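Local coordinates for protein MYB21 (Trichomonas vaginalis, PDB 3OSF) that binds DNA through Myb-like helix-turn-helix repeats and probably acts as a sequence-specific transcription factor for RNA polymerase II, at residues K10-T15 and F40-A45. Sequence-based numbering, arbitrary orientation.
Sequences KKQKFT and FPNRNA. With nucleotides of chain B; nucleotides of chain C.
The guanidinium of Arg-43 is held flat between the ring of Phe-14 on one face and the carboxamide of Gln-12 on the other, showing how a planar cation can join two loops through faces and edge at once. On the aromatic side the group lies almost parallel to the ring, planes 14° apart. Arg-43 CZ sits 3.8 Å from the centroid of the Phe-14 ring, a cation-pi stack displaced toward the CD1–CE1 side. On the opposite face the Gln-12 amide stacks nearly parallel to the guanidinium, its NE2 3.2 Å from Arg-43 NE. These two donors do not bond to each other; instead Gln-12 NE2 donates to Asn-42 O, 2.7 Å away, in a nearly straight bond (171°) that approaches from above the carbonyl plane. With CG anti to the backbone N (chi1 -167°) and the chain extended beyond, Gln-12 runs against the oncoming arginine. The guanidinium edge is used as well: Arg-43 NH1 donates to the backbone Gln-12 O, in the guanidinium plane, at 2.6 Å, and Arg-43 NH2 adds a weak bond to the same oxygen, while a salt bridge from NH2 to Glu-18 probably offsets the charge. The loop also grips the DNA backbone, Gln-12 N bonding OP1 of DC7 of chain B at 2.7 Å and Phe-14 N bonding OP1 of DT6 of chain B, while Lys-11 NZ hydrogen-bonds O2 of the DT6 base from the minor-groove side. Within this Myb-like repeat, the contact ties the arm leading into helix 16-29 to the loop between helices 33-37 and 45-56, with Phe-14 resting on Leu-22 and Arg-51 of the two longer helices.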
loop_
_atom_site.group_PDB
_atom_site.type_symbol
_atom_site.label_atom_id
_atom_site.label_comp_id
_atom_site.label_asym_id
_atom_site.label_seq_id
_atom_site.Cartn_x
_atom_site.Cartn_y
_atom_site.Cartn_z
ATOM N N LYS A 10 -8.738 -0.841 -18.235
ATOM C CA LYS A 10 -9.379 -0.215 -17.089
ATOM C C LYS A 10 -8.426 0.071 -15.920
ATOM O O LYS A 10 -8.804 0.804 -15.015
ATOM C CB LYS A 10 -10.578 -1.037 -16.607
ATOM C CG LYS A 10 -11.818 -0.887 -17.473
ATOM C CD LYS A 10 -12.943 -1.814 -17.022
ATOM C CE LYS A 10 -13.977 -1.984 -18.124
ATOM N NZ LYS A 10 -14.873 -3.153 -17.882
ATOM N N LYS A 11 -7.215 -0.501 -15.931
ATOM C CA LYS A 11 -6.209 -0.222 -14.885
ATOM C C LYS A 11 -5.034 0.596 -15.428
ATOM O O LYS A 11 -4.318 0.168 -16.339
ATOM C CB LYS A 11 -5.652 -1.502 -14.232
ATOM C CG LYS A 11 -6.677 -2.443 -13.574
ATOM C CD LYS A 11 -7.345 -1.841 -12.340
ATOM C CE LYS A 11 -8.171 -2.908 -11.622
ATOM N NZ LYS A 11 -9.134 -2.348 -10.638
ATOM N N GLN A 12 -4.838 1.772 -14.850
ATOM C CA GLN A 12 -3.741 2.648 -15.228
ATOM C C GLN A 12 -2.616 2.526 -14.197
ATOM O O GLN A 12 -2.533 3.327 -13.277
ATOM C CB GLN A 12 -4.254 4.084 -15.276
ATOM C CG GLN A 12 -3.328 5.087 -15.952
ATOM C CD GLN A 12 -3.769 6.530 -15.713
ATOM O OE1 GLN A 12 -4.903 6.786 -15.288
ATOM N NE2 GLN A 12 -2.867 7.477 -15.975
ATOM N N LYS A 13 -1.754 1.529 -14.349
ATOM C CA LYS A 13 -0.681 1.293 -13.381
ATOM C C LYS A 13 0.474 2.294 -13.499
ATOM O O LYS A 13 0.853 2.683 -14.602
ATOM C CB LYS A 13 -0.135 -0.130 -13.519
ATOM C CG LYS A 13 -1.105 -1.210 -13.063
ATOM C CD LYS A 13 -0.424 -2.568 -12.954
ATOM C CE LYS A 13 -1.408 -3.647 -12.524
ATOM N NZ LYS A 13 -0.685 -4.907 -12.192
ATOM N N PHE A 14 1.049 2.684 -12.363
ATOM C CA PHE A 14 2.185 3.613 -12.375
ATOM C C PHE A 14 3.437 2.961 -12.950
ATOM O O PHE A 14 3.779 1.828 -12.605
ATOM C CB PHE A 14 2.482 4.159 -10.973
ATOM C CG PHE A 14 1.644 5.339 -10.583
ATOM C CD1 PHE A 14 0.304 5.190 -10.280
ATOM C CD2 PHE A 14 2.208 6.602 -10.487
ATOM C CE1 PHE A 14 -0.456 6.277 -9.912
ATOM C CE2 PHE A 14 1.451 7.686 -10.117
ATOM C CZ PHE A 14 0.120 7.531 -9.828
ATOM N N THR A 15 4.116 3.677 -13.836
ATOM C CA THR A 15 5.389 3.206 -14.365
ATOM C C THR A 15 6.523 3.711 -13.477
ATOM O O THR A 15 6.327 4.607 -12.650
ATOM C CB THR A 15 5.641 3.739 -15.783
ATOM O OG1 THR A 15 5.899 5.143 -15.707
ATOM C CG2 THR A 15 4.435 3.480 -16.691
ATOM N N PHE A 40 0.870 15.905 -13.394
ATOM C CA PHE A 40 0.664 14.862 -14.382
ATOM C C PHE A 40 -0.427 15.280 -15.361
ATOM O O PHE A 40 -1.376 15.971 -14.989
ATOM C CB PHE A 40 0.247 13.563 -13.702
ATOM C CG PHE A 40 1.316 12.957 -12.849
ATOM C CD1 PHE A 40 2.168 11.994 -13.370
ATOM C CD2 PHE A 40 1.470 13.351 -11.530
ATOM C CE1 PHE A 40 3.155 11.423 -12.594
ATOM C CE2 PHE A 40 2.459 12.784 -10.743
ATOM C CZ PHE A 40 3.302 11.819 -11.274
ATOM N N PRO A 41 -0.298 14.857 -16.622
ATOM C CA PRO A 41 -1.386 15.140 -17.562
ATOM C C PRO A 41 -2.464 14.094 -17.357
ATOM O O PRO A 41 -3.603 14.279 -17.779
ATOM C CB PRO A 41 -0.723 14.923 -18.923
ATOM C CG PRO A 41 0.326 13.896 -18.666
ATOM C CD PRO A 41 0.816 14.127 -17.253
ATOM N N ASN A 42 -2.082 13.051 -16.624
ATOM C CA ASN A 42 -2.643 11.716 -16.733
ATOM C C ASN A 42 -3.192 11.096 -15.442
ATOM O O ASN A 42 -3.663 9.961 -15.450
ATOM C CB ASN A 42 -1.515 10.806 -17.219
ATOM C CG ASN A 42 -1.963 9.891 -18.305
ATOM O OD1 ASN A 42 -3.141 9.890 -18.662
ATOM N ND2 ASN A 42 -1.044 9.101 -18.846
ATOM N N ARG A 43 -3.094 11.824 -14.339
ATOM C CA ARG A 43 -3.312 11.254 -13.017
ATOM C C ARG A 43 -4.099 12.208 -12.151
ATOM O O ARG A 43 -3.887 13.416 -12.212
ATOM C CB ARG A 43 -1.971 10.982 -12.346
ATOM C CG ARG A 43 -1.121 9.960 -13.063
ATOM C CD ARG A 43 -1.718 8.586 -12.919
ATOM N NE ARG A 43 -0.859 7.553 -13.479
ATOM C CZ ARG A 43 -1.153 6.257 -13.459
ATOM N NH1 ARG A 43 -2.293 5.846 -12.918
ATOM N NH2 ARG A 43 -0.314 5.374 -13.991
ATOM N N ASN A 44 -4.997 11.660 -11.340
ATOM C CA ASN A 44 -5.740 12.454 -10.373
ATOM C C ASN A 44 -5.153 12.386 -8.950
ATOM O O ASN A 44 -4.203 11.632 -8.673
ATOM C CB ASN A 44 -7.238 12.080 -10.384
ATOM C CG ASN A 44 -7.508 10.655 -9.889
ATOM O OD1 ASN A 44 -6.830 10.161 -8.997
ATOM N ND2 ASN A 44 -8.526 10.001 -10.462
ATOM N N ALA A 45 -5.714 13.187 -8.056
ATOM C CA ALA A 45 -5.222 13.254 -6.684
ATOM C C ALA A 45 -5.289 11.893 -5.973
ATOM O O ALA A 45 -4.327 11.471 -5.323
ATOM C CB ALA A 45 -6.004 14.288 -5.910
ATOM P P DT B 6 -0.385 0.615 -8.926
ATOM O OP1 DT B 6 0.305 1.234 -10.087
ATOM O OP2 DT B 6 -0.206 1.146 -7.551
ATOM O "O5'" DT B 6 -1.989 0.597 -9.105
ATOM C "C5'" DT B 6 -2.551 0.279 -10.367
ATOM C "C4'" DT B 6 -4.078 0.284 -10.393
ATOM O "O4'" DT B 6 -4.567 -0.634 -9.405
ATOM C "C3'" DT B 6 -4.840 1.598 -10.170
ATOM O "O3'" DT B 6 -5.590 1.804 -11.378
ATOM C "C2'" DT B 6 -5.741 1.327 -8.962
ATOM C "C1'" DT B 6 -5.831 -0.193 -8.974
ATOM N N1 DT B 6 -5.964 -0.925 -7.687
ATOM C C2 DT B 6 -7.007 -1.801 -7.572
ATOM O O2 DT B 6 -7.812 -1.938 -8.477
ATOM N N3 DT B 6 -7.068 -2.478 -6.368
ATOM C C4 DT B 6 -6.170 -2.374 -5.314
ATOM O O4 DT B 6 -6.300 -3.030 -4.282
ATOM C C5 DT B 6 -5.073 -1.440 -5.512
ATOM C C7 DT B 6 -4.041 -1.225 -4.431
ATOM C C6 DT B 6 -5.024 -0.774 -6.676
ATOM P P DC B 7 -6.502 3.073 -11.732
ATOM O OP1 DC B 7 -6.496 3.101 -13.211
ATOM O OP2 DC B 7 -6.050 4.258 -10.961
ATOM O "O5'" DC B 7 -7.958 2.692 -11.205
ATOM C "C5'" DC B 7 -8.686 1.642 -11.841
ATOM C "C4'" DC B 7 -9.997 1.383 -11.117
ATOM O "O4'" DC B 7 -9.710 0.660 -9.898
ATOM C "C3'" DC B 7 -10.799 2.615 -10.689
ATOM O "O3'" DC B 7 -12.189 2.371 -10.804
ATOM C "C2'" DC B 7 -10.474 2.731 -9.208
ATOM C "C1'" DC B 7 -10.459 1.249 -8.856
ATOM N N1 DC B 7 -9.793 0.936 -7.564
ATOM C C2 DC B 7 -10.299 -0.109 -6.793
ATOM O O2 DC B 7 -11.281 -0.720 -7.219
ATOM N N3 DC B 7 -9.698 -0.406 -5.613
ATOM C C4 DC B 7 -8.620 0.293 -5.223
ATOM N N4 DC B 7 -8.046 -0.028 -4.062
ATOM C C5 DC B 7 -8.094 1.360 -6.005
ATOM C C6 DC B 7 -8.701 1.645 -7.162
ATOM P P DA C 10 -12.593 -6.758 -14.804
ATOM O OP1 DA C 10 -13.725 -6.117 -15.502
ATOM O OP2 DA C 10 -12.449 -8.230 -14.784
ATOM O "O5'" DA C 10 -11.247 -6.121 -15.352
ATOM C "C5'" DA C 10 -11.016 -4.770 -15.025
ATOM C "C4'" DA C 10 -9.528 -4.485 -15.056
ATOM O "O4'" DA C 10 -8.843 -5.109 -13.931
ATOM C "C3'" DA C 10 -8.800 -4.998 -16.280
ATOM O "O3'" DA C 10 -7.729 -4.102 -16.484
ATOM C "C2'" DA C 10 -8.316 -6.384 -15.844
ATOM C "C1'" DA C 10 -7.964 -6.126 -14.383
ATOM N N9 DA C 10 -8.178 -7.217 -13.434
ATOM C C8 DA C 10 -9.201 -8.129 -13.379
ATOM N N7 DA C 10 -9.098 -8.961 -12.360
ATOM C C5 DA C 10 -7.940 -8.562 -11.701
ATOM C C6 DA C 10 -7.263 -9.020 -10.546
ATOM N N6 DA C 10 -7.653 -10.044 -9.780
ATOM N N1 DA C 10 -6.133 -8.377 -10.191
ATOM C C2 DA C 10 -5.701 -7.342 -10.923
ATOM N N3 DA C 10 -6.245 -6.821 -12.021
ATOM C C4 DA C 10 -7.367 -7.486 -12.358
#